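Local coordinates for protein phosphoribosylaminoimidazole-succinocarboxamide synthase (Saccharomyces cerevisiae, PDB 2CNQ) that joins 4-carboxy-5-aminoimidazole ribotide to aspartate, using ATP, to make SAICAR in the de novo pathway of purine biosynthesis, at residues V119-Y124 and K197-C202; P157-S162 and R190-A195. One frame throughout, in Å; residues are numbered along the deposited sequence. Where two conformers were deposited one is given.

In the fold
Following the chain from the N terminus, the first segment met is 119-124, on strand 113-122, and then comes strand 153-159, which together with the loop after it supplies 157-162. The two strands are antiparallel neighbours in the mixed sheet. Helix 185-209 follows and packs against both: its residues 190-195 close interaction 2 over 27 intervening residues, and residues 197-202, further along the same helix, close interaction 1 over 72. The shorter loop therefore lies wholly within the longer one. The centres of the contacts are about 8 Å apart, and backbone bonds such as Arg122 N to Ile158 O (2.8 Å) connect them through the sheet.

Interaction 1 (V119-Y124 and K197-C202); sequences VIVRGY and KLYSKC. With AMZ (aminoimidazole 4-carboxamide ribonucleotide), chain C.
Val121, Gly123 and Tyr199 form a buried, mainly apolar contact between the last part of strand 113-122 and helix 185-209, which packs on one face of the mixed sheet. Val121 CG1 does most of the touching: it meets Tyr199 CG at 3.5 Å and also reaches CB and CD2, so this methyl sits at the base of the phenol, approaching its ring obliquely. That methyl is anti to the backbone N, and a beta-branched residue suits an extended strand that must offer a compact apolar surface. Tyr199 CG is likewise anti to its own N (chi1 167°), which sends the ring from the helix across to the corner at Gly123. There Tyr199 OH lies 3.1 Å from Gly123 CA, and a side chain at this position would run into it, so glycine fits. Tyr199 OH also stands at the edge of the Tyr124 ring, in its plane, 3.8 Å from Tyr124 CE1. Tyr199 OH is hydrogen-bonded to Ile213 O of strand 211-223.

The motif is a helix laid on a beta-sheet, whose other face carries the AMZ site here: Val121 points to the helix, while Arg122 points away from it. The extended arm of Arg122 ends in a bidentate grip on the phosphate of AMZ, NH1 to OP2 at 2.9 Å and NH2 to OP1 at 2.9 Å, both nearly straight (177° and 172°), with the phosphorus in the guanidinium plane. Ile120 CG2 lies over one guanidinium face, toward its rim, and Ile120 CD1 lies 3.7 Å from AMZ C5. A leucine in place of Tyr199 would probably leave the Ile213 carbonyl without its hydroxyl partner and open a gap beside Gly123. Arg122 NH2 is also hydrogen-bonded to His140 NE2, a second hold on the phosphate-binding group.

Interaction 2 (P157-S162 and R190-A195); sequences PIFTPS and RVAELA
The Phe159 ring is sandwiched between a proline and a helix. Pro161 CD stands 3.6 Å above the centre of one face, a CH-pi arrangement within the segment itself, and on the opposite face Ala192 CA lies 3.7 Å from the ring plane, displaced toward the rim. Ala192 CB makes the nearest approach, 3.3 Å from Phe159 CD1, while Val191 CG1 comes obliquely to the far end of the ring, 3.9 Å from Phe159 CE2. With Phe159 CG anti to the backbone N (chi1 167°), the ring swings from strand 153-159 toward the helix.

Small and branched residues divide the work on the helix. Alanine lets the backbone come close, Phe159 CA and Ala192 CA being 5.4 Å apart, so that the ring can lie almost on the helix surface; valine offers a methyl further along the ring. Contact between the segments is by apolar groups, as befits a largely buried place.

Strand 153-159 is one of the two edge strands of the mixed sheet within this chain, and from that margin Phe159 packs against helix 185-209 at Val191 and Ala192, while Val191 and Ala195 of the same helix pack on Phe220 of strand 211-223, and Ala195 also on Val119 and Val121 of strand 113-122.

Interaction 1 (V119-Y124 and K197-C202)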
ATOM      1  N   VAL A 119       4.596  -8.356  -0.109  1.00  6.13           N
ATOM      2  CA  VAL A 119       4.393  -9.051  -1.365  1.00  6.66           C
ATOM      3  C   VAL A 119       4.487  -8.034  -2.459  1.00  6.19           C
ATOM      4  O   VAL A 119       3.503  -7.512  -2.935  1.00  6.33           O
ATOM      5  CB  VAL A 119       3.086  -9.796  -1.335  1.00  7.14           C
ATOM      6  CG1 VAL A 119       2.839 -10.497  -2.638  1.00  8.76           C
ATOM      7  CG2 VAL A 119       3.076 -10.787  -0.185  1.00  8.71           C
ATOM      8  N   ILE A 120       5.711  -7.718  -2.812  1.00  6.19           N
ATOM      9  CA  ILE A 120       5.982  -6.718  -3.798  1.00  6.28           C
ATOM     10  C   ILE A 120       5.982  -7.351  -5.147  1.00  5.97           C
ATOM     11  O   ILE A 120       6.561  -8.401  -5.362  1.00  6.49           O
ATOM     12  CB  ILE A 120       7.294  -6.050  -3.521  1.00  6.53           C
ATOM     13  CG1 ILE A 120       7.233  -5.326  -2.200  1.00  7.79           C
ATOM     14  CG2 ILE A 120       7.707  -5.132  -4.632  1.00  7.11           C
ATOM     15  CD1 ILE A 120       8.579  -5.032  -1.634  1.00 10.09           C
ATOM     16  N   VAL A 121       5.322  -6.700  -6.083  1.00  5.81           N
ATOM     17  CA  VAL A 121       5.388  -7.038  -7.475  1.00  5.87           C
ATOM     18  C   VAL A 121       5.904  -5.852  -8.207  1.00  5.68           C
ATOM     19  O   VAL A 121       5.451  -4.756  -7.996  1.00  6.15           O
ATOM     20  CB  VAL A 121       4.040  -7.453  -8.036  1.00  6.65           C
ATOM     21  CG1 VAL A 121       4.193  -7.811  -9.495  1.00  7.17           C
ATOM     22  CG2 VAL A 121       3.486  -8.596  -7.270  1.00  7.91           C
ATOM     23  N   ARG A 122       6.862  -6.108  -9.073  1.00  6.19           N
ATOM     24  CA  ARG A 122       7.445  -5.081  -9.891  1.00  6.52           C
ATOM     25  C   ARG A 122       7.146  -5.355 -11.329  1.00  6.55           C
ATOM     26  O   ARG A 122       7.516  -6.371 -11.859  1.00  7.50           O
ATOM     27  CB  ARG A 122       8.920  -5.014  -9.705  1.00  6.80           C
ATOM     28  CG  ARG A 122       9.320  -4.863  -8.270  1.00  6.46           C
ATOM     29  CD  ARG A 122      10.810  -4.837  -8.147  1.00  6.82           C
ATOM     30  NE  ARG A 122      11.206  -4.898  -6.767  1.00  6.85           N
ATOM     31  CZ  ARG A 122      11.358  -3.861  -5.994  1.00  7.20           C
ATOM     32  NH1 ARG A 122      11.310  -2.644  -6.452  1.00  7.35           N
ATOM     33  NH2 ARG A 122      11.584  -4.069  -4.721  1.00  8.35           N
ATOM     34  N   GLY A 123       6.480  -4.428 -11.960  1.00  6.59           N
ATOM     35  CA  GLY A 123       6.321  -4.487 -13.389  1.00  7.17           C
ATOM     36  C   GLY A 123       7.410  -3.795 -14.132  1.00  7.41           C
ATOM     37  O   GLY A 123       7.653  -4.084 -15.302  1.00  8.00           O
ATOM     38  N   TYR A 124       8.065  -2.869 -13.471  1.00  7.37           N
ATOM     39  CA  TYR A 124       9.027  -1.989 -14.052  1.00  7.64           C
ATOM     40  C   TYR A 124      10.130  -1.866 -13.075  1.00  7.67           C
ATOM     41  O   TYR A 124       9.937  -1.942 -11.865  1.00  8.00           O
ATOM     42  CB  TYR A 124       8.427  -0.627 -14.288  1.00  7.92           C
ATOM     43  CG  TYR A 124       7.309  -0.640 -15.266  1.00  7.91           C
ATOM     44  CD1 TYR A 124       6.072  -1.150 -14.929  1.00  7.89           C
ATOM     45  CD2 TYR A 124       7.481  -0.138 -16.529  1.00  8.76           C
ATOM     46  CE1 TYR A 124       5.060  -1.160 -15.838  1.00  8.73           C
ATOM     47  CE2 TYR A 124       6.452  -0.145 -17.432  1.00  9.38           C
ATOM     48  CZ  TYR A 124       5.258  -0.662 -17.084  1.00  9.38           C
ATOM     49  OH  TYR A 124       4.216  -0.678 -17.952  1.00 10.86           O
ATOM     50  N   LYS A 197      -0.557 -12.064 -10.715  1.00  7.34           N
ATOM     51  CA  LYS A 197      -1.818 -12.042 -11.392  1.00  8.15           C
ATOM     52  C   LYS A 197      -2.599 -10.796 -11.049  1.00  7.54           C
ATOM     53  O   LYS A 197      -3.126 -10.131 -11.908  1.00  8.06           O
ATOM     54  CB  LYS A 197      -2.594 -13.270 -11.021  0.51  8.65           C
ATOM     55  CG  LYS A 197      -3.782 -13.467 -11.880  0.51 11.46           C
ATOM     56  CD  LYS A 197      -4.532 -14.712 -11.529  0.51 12.33           C
ATOM     57  CE  LYS A 197      -3.828 -15.943 -11.958  0.51 16.26           C
ATOM     58  NZ  LYS A 197      -4.769 -17.101 -11.942  0.51 18.40           N
ATOM     59  N   LEU A 198      -2.679 -10.491  -9.761  1.00  7.00           N
ATOM     60  CA  LEU A 198      -3.396  -9.316  -9.336  1.00  7.19           C
ATOM     61  C   LEU A 198      -2.751  -8.094  -9.887  1.00  6.81           C
ATOM     62  O   LEU A 198      -3.405  -7.215 -10.401  1.00  7.27           O
ATOM     63  CB  LEU A 198      -3.473  -9.235  -7.831  1.00  7.01           C
ATOM     64  CG  LEU A 198      -4.154 -10.386  -7.132  1.00  7.43           C
ATOM     65  CD1 LEU A 198      -4.092 -10.190  -5.654  1.00  8.63           C
ATOM     66  CD2 LEU A 198      -5.576 -10.545  -7.586  1.00  8.51           C
ATOM     67  N   TYR A 199      -1.457  -8.008  -9.761  1.00  6.76           N
ATOM     68  CA  TYR A 199      -0.759  -6.872 -10.273  1.00  6.98           C
ATOM     69  C   TYR A 199      -1.011  -6.693 -11.742  1.00  7.00           C
ATOM     70  O   TYR A 199      -1.285  -5.610 -12.177  1.00  7.22           O
ATOM     71  CB  TYR A 199       0.737  -7.000 -10.025  1.00  7.29           C
ATOM     72  CG  TYR A 199       1.502  -6.002 -10.794  1.00  7.02           C
ATOM     73  CD1 TYR A 199       1.661  -4.737 -10.336  1.00  7.51           C
ATOM     74  CD2 TYR A 199       2.039  -6.333 -12.004  1.00  7.45           C
ATOM     75  CE1 TYR A 199       2.320  -3.795 -11.093  1.00  7.55           C
ATOM     76  CE2 TYR A 199       2.694  -5.408 -12.767  1.00  7.87           C
ATOM     77  CZ  TYR A 199       2.830  -4.137 -12.297  1.00  7.13           C
ATOM     78  OH  TYR A 199       3.480  -3.281 -13.111  1.00  8.21           O
ATOM     79  N   SER A 200      -0.883  -7.743 -12.519  1.00  7.22           N
ATOM     80  CA  SER A 200      -1.023  -7.603 -13.943  1.00  7.99           C
ATOM     81  C   SER A 200      -2.386  -7.120 -14.314  1.00  7.77           C
ATOM     82  O   SER A 200      -2.516  -6.298 -15.203  1.00  8.27           O
ATOM     83  CB  SER A 200      -0.738  -8.902 -14.636  1.00  8.87           C
ATOM     84  OG  SER A 200       0.655  -9.104 -14.634  1.00 11.05           O
ATOM     85  N   LYS A 201      -3.407  -7.629 -13.668  1.00  7.75           N
ATOM     86  CA  LYS A 201      -4.743  -7.181 -13.953  1.00  7.97           C
ATOM     87  C   LYS A 201      -4.867  -5.723 -13.666  1.00  7.42           C
ATOM     88  O   LYS A 201      -5.439  -4.974 -14.433  1.00  7.93           O
ATOM     89  CB  LYS A 201      -5.719  -7.972 -13.137  1.00  8.25           C
ATOM     90  CG  LYS A 201      -7.127  -7.553 -13.358  1.00  9.27           C
ATOM     91  CD  LYS A 201      -8.126  -8.410 -12.641  1.00  9.67           C
ATOM     92  CE  LYS A 201      -9.491  -7.819 -12.742  1.00 11.26           C
ATOM     93  NZ  LYS A 201     -10.534  -8.748 -12.365  1.00 12.97           N
ATOM     94  N   CYS A 202      -4.358  -5.295 -12.533  1.00  6.83           N
ATOM     95  CA  CYS A 202      -4.446  -3.918 -12.175  1.00  6.82           C
ATOM     96  C   CYS A 202      -3.588  -3.051 -13.054  1.00  6.78           C
ATOM     97  O   CYS A 202      -3.978  -1.960 -13.406  1.00  7.35           O
ATOM     98  CB  CYS A 202      -4.095  -3.730 -10.720  1.00  6.50           C
ATOM     99  SG  CYS A 202      -5.216  -4.549  -9.628  1.00  7.04           S
TER
HETATM  100  O5  AMZ C1308       5.037  -0.317   3.104  1.00  9.49           O
HETATM  101  C6  AMZ C1308       5.980  -1.028   2.827  1.00  9.38           C
HETATM  102  N2  AMZ C1308       6.656  -1.735   3.725  1.00 12.14           N
HETATM  103  C3A AMZ C1308       6.418  -1.170   1.452  1.00  8.32           C
HETATM  104  C7A AMZ C1308       5.898  -0.513   0.378  1.00  7.39           C
HETATM  105  N3  AMZ C1308       4.856   0.329   0.249  1.00  8.01           N
HETATM  106  N1  AMZ C1308       7.436  -1.952   1.050  1.00  9.38           N
HETATM  107  C5  AMZ C1308       7.538  -1.797  -0.250  1.00  8.47           C
HETATM  108  N   AMZ C1308       6.614  -0.905  -0.674  1.00  7.34           N
HETATM  109  C1  AMZ C1308       6.376  -0.532  -2.046  1.00  6.92           C
HETATM  110  C2  AMZ C1308       7.050   0.740  -2.465  1.00  7.55           C
HETATM  111  C3  AMZ C1308       7.225   0.537  -3.943  1.00  6.82           C
HETATM  112  O2  AMZ C1308       5.982   0.834  -4.538  1.00  7.62           O
HETATM  113  O1  AMZ C1308       6.246   1.847  -2.119  1.00  8.53           O
HETATM  114  O   AMZ C1308       6.972  -1.529  -2.829  1.00  7.66           O
HETATM  115  C   AMZ C1308       7.500  -0.957  -4.016  1.00  7.29           C
HETATM  116  C4  AMZ C1308       8.945  -1.307  -4.155  1.00  7.21           C
HETATM  117  O3  AMZ C1308       9.690  -0.522  -3.238  1.00  7.76           O
HETATM  118  P   AMZ C1308      11.283  -0.579  -3.316  1.00  7.96           P
HETATM  119  OP1 AMZ C1308      11.707  -1.920  -2.816  1.00  8.43           O
HETATM  120  O4  AMZ C1308      11.718   0.538  -2.397  1.00 10.32           O
HETATM  121  OP2 AMZ C1308      11.719  -0.372  -4.730  1.00  7.87           O

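Interaction 2 (P157-S162 and R190-A195)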
ATOM      1  N   PRO A 157       5.950  -9.150 -15.021  1.00  9.14           N
ATOM      2  CA  PRO A 157       6.092  -8.646 -13.660  1.00  8.82           C
ATOM      3  C   PRO A 157       6.647  -9.695 -12.766  1.00  8.34           C
ATOM      4  O   PRO A 157       6.406 -10.870 -12.982  1.00  9.65           O
ATOM      5  CB  PRO A 157       4.657  -8.311 -13.279  1.00  9.38           C
ATOM      6  CG  PRO A 157       3.976  -8.118 -14.574  1.00 10.45           C
ATOM      7  CD  PRO A 157       4.565  -9.152 -15.472  1.00 10.32           C
ATOM      8  N   ILE A 158       7.373  -9.257 -11.760  1.00  7.94           N
ATOM      9  CA  ILE A 158       8.049 -10.167 -10.909  1.00  8.02           C
ATOM     10  C   ILE A 158       7.702  -9.945  -9.473  1.00  7.47           C
ATOM     11  O   ILE A 158       7.637  -8.833  -8.970  1.00  7.22           O
ATOM     12  CB  ILE A 158       9.528 -10.135 -11.127  1.00  8.99           C
ATOM     13  CG1 ILE A 158      10.147  -8.773 -11.013  1.00  9.62           C
ATOM     14  CG2 ILE A 158       9.827 -10.767 -12.502  1.00 11.60           C
ATOM     15  CD1 ILE A 158      11.626  -8.800 -11.011  1.00 10.88           C
ATOM     16  N   PHE A 159       7.472 -11.055  -8.796  1.00  7.96           N
ATOM     17  CA  PHE A 159       7.349 -11.097  -7.368  1.00  7.23           C
ATOM     18  C   PHE A 159       8.711 -10.959  -6.750  1.00  7.00           C
ATOM     19  O   PHE A 159       9.602 -11.736  -7.010  1.00  7.80           O
ATOM     20  CB  PHE A 159       6.738 -12.425  -7.008  1.00  8.03           C
ATOM     21  CG  PHE A 159       6.814 -12.761  -5.556  1.00  7.59           C
ATOM     22  CD1 PHE A 159       7.482 -13.894  -5.160  1.00  8.45           C
ATOM     23  CD2 PHE A 159       6.174 -12.013  -4.601  1.00  8.57           C
ATOM     24  CE1 PHE A 159       7.474 -14.284  -3.846  1.00  8.91           C
ATOM     25  CE2 PHE A 159       6.212 -12.381  -3.285  1.00  8.85           C
ATOM     26  CZ  PHE A 159       6.852 -13.530  -2.917  1.00  9.28           C
ATOM     27  N   THR A 160       8.854  -9.944  -5.917  1.00  6.65           N
ATOM     28  CA  THR A 160      10.110  -9.626  -5.308  1.00  6.67           C
ATOM     29  C   THR A 160       9.845  -9.342  -3.854  1.00  6.10           C
ATOM     30  O   THR A 160       9.613  -8.223  -3.456  1.00  6.92           O
ATOM     31  CB  THR A 160      10.803  -8.486  -5.999  1.00  7.23           C
ATOM     32  OG1 THR A 160      10.045  -7.293  -5.854  1.00  7.25           O
ATOM     33  CG2 THR A 160      10.996  -8.748  -7.451  1.00  8.11           C
ATOM     34  N   PRO A 161       9.803 -10.358  -3.035  1.00  6.24           N
ATOM     35  CA  PRO A 161       9.369 -10.163  -1.662  1.00  6.67           C
ATOM     36  C   PRO A 161      10.358  -9.431  -0.845  1.00  6.55           C
ATOM     37  O   PRO A 161      11.538  -9.479  -1.085  1.00  6.68           O
ATOM     38  CB  PRO A 161       9.186 -11.576  -1.152  1.00  7.47           C
ATOM     39  CG  PRO A 161      10.116 -12.381  -2.000  1.00  7.42           C
ATOM     40  CD  PRO A 161      10.085 -11.746  -3.353  1.00  6.74           C
ATOM     41  N   SER A 162       9.850  -8.806   0.196  1.00  6.71           N
ATOM     42  CA  SER A 162      10.685  -8.338   1.246  1.00  7.24           C
ATOM     43  C   SER A 162      10.167  -8.868   2.544  1.00  7.36           C
ATOM     44  O   SER A 162       9.026  -9.250   2.675  1.00  7.78           O
ATOM     45  CB  SER A 162      10.768  -6.835   1.213  1.00  8.71           C
ATOM     46  OG  SER A 162       9.746  -6.290   1.952  0.62  8.89           O
ATOM     47  N   ARG A 190       2.344 -19.771  -4.451  1.00  8.21           N
ATOM     48  CA  ARG A 190       1.005 -19.306  -4.610  1.00  8.45           C
ATOM     49  C   ARG A 190       0.944 -17.816  -4.438  1.00  7.98           C
ATOM     50  O   ARG A 190       0.246 -17.135  -5.156  1.00  7.95           O
ATOM     51  CB  ARG A 190       0.089 -19.946  -3.607  1.00  8.88           C
ATOM     52  CG  ARG A 190      -0.176 -21.379  -3.882  1.00 11.23           C
ATOM     53  CD  ARG A 190      -0.886 -22.017  -2.743  1.00 12.30           C
ATOM     54  NE  ARG A 190      -2.186 -21.421  -2.543  1.00 14.46           N
ATOM     55  CZ  ARG A 190      -2.892 -21.493  -1.426  1.00 16.66           C
ATOM     56  NH1 ARG A 190      -2.413 -22.100  -0.358  1.00 19.88           N
ATOM     57  NH2 ARG A 190      -4.091 -20.940  -1.383  1.00 18.02           N
ATOM     58  N   VAL A 191       1.653 -17.304  -3.454  1.00  8.01           N
ATOM     59  CA  VAL A 191       1.736 -15.893  -3.216  1.00  8.15           C
ATOM     60  C   VAL A 191       2.298 -15.213  -4.433  1.00  7.33           C
ATOM     61  O   VAL A 191       1.740 -14.218  -4.896  1.00  7.84           O
ATOM     62  CB  VAL A 191       2.609 -15.630  -2.004  1.00  8.61           C
ATOM     63  CG1 VAL A 191       3.051 -14.202  -1.924  1.00  8.89           C
ATOM     64  CG2 VAL A 191       1.883 -16.062  -0.757  1.00  9.33           C
ATOM     65  N   ALA A 192       3.379 -15.712  -4.960  1.00  7.65           N
ATOM     66  CA  ALA A 192       3.988 -15.089  -6.088  1.00  7.93           C
ATOM     67  C   ALA A 192       3.070 -15.037  -7.256  1.00  7.62           C
ATOM     68  O   ALA A 192       2.953 -14.035  -7.932  1.00  8.81           O
ATOM     69  CB  ALA A 192       5.221 -15.873  -6.479  1.00  8.64           C
ATOM     70  N   GLU A 193       2.424 -16.142  -7.524  1.00  7.55           N
ATOM     71  CA  GLU A 193       1.614 -16.194  -8.695  0.75  8.06           C
ATOM     72  C   GLU A 193       0.399 -15.338  -8.549  1.00  7.40           C
ATOM     73  O   GLU A 193       0.027 -14.666  -9.477  1.00  7.56           O
ATOM     74  CB  GLU A 193       1.248 -17.605  -9.019  0.75  8.70           C
ATOM     75  CG  GLU A 193       2.454 -18.355  -9.485  0.75  9.97           C
ATOM     76  CD  GLU A 193       2.141 -19.707  -9.986  0.75 12.48           C
ATOM     77  OE1 GLU A 193       3.046 -20.329 -10.536  0.75 17.00           O
ATOM     78  OE2 GLU A 193       1.005 -20.161  -9.810  0.75 15.96           O
ATOM     79  N   LEU A 194      -0.200 -15.332  -7.384  1.00  6.91           N
ATOM     80  CA  LEU A 194      -1.373 -14.542  -7.185  1.00  7.34           C
ATOM     81  C   LEU A 194      -0.997 -13.093  -7.251  1.00  6.87           C
ATOM     82  O   LEU A 194      -1.688 -12.300  -7.849  1.00  7.13           O
ATOM     83  CB  LEU A 194      -1.986 -14.856  -5.852  1.00  7.34           C
ATOM     84  CG  LEU A 194      -3.188 -14.020  -5.473  1.00  8.42           C
ATOM     85  CD1 LEU A 194      -4.286 -14.185  -6.492  1.00  9.43           C
ATOM     86  CD2 LEU A 194      -3.663 -14.402  -4.115  1.00  9.48           C
ATOM     87  N   ALA A 195       0.083 -12.725  -6.610  1.00  6.66           N
ATOM     88  CA  ALA A 195       0.464 -11.337  -6.605  1.00  7.06           C
ATOM     89  C   ALA A 195       0.689 -10.848  -8.007  1.00  6.60           C
ATOM     90  O   ALA A 195       0.272  -9.763  -8.348  1.00  6.70           O
ATOM     91  CB  ALA A 195       1.700 -11.163  -5.771  1.00  7.78           C
TER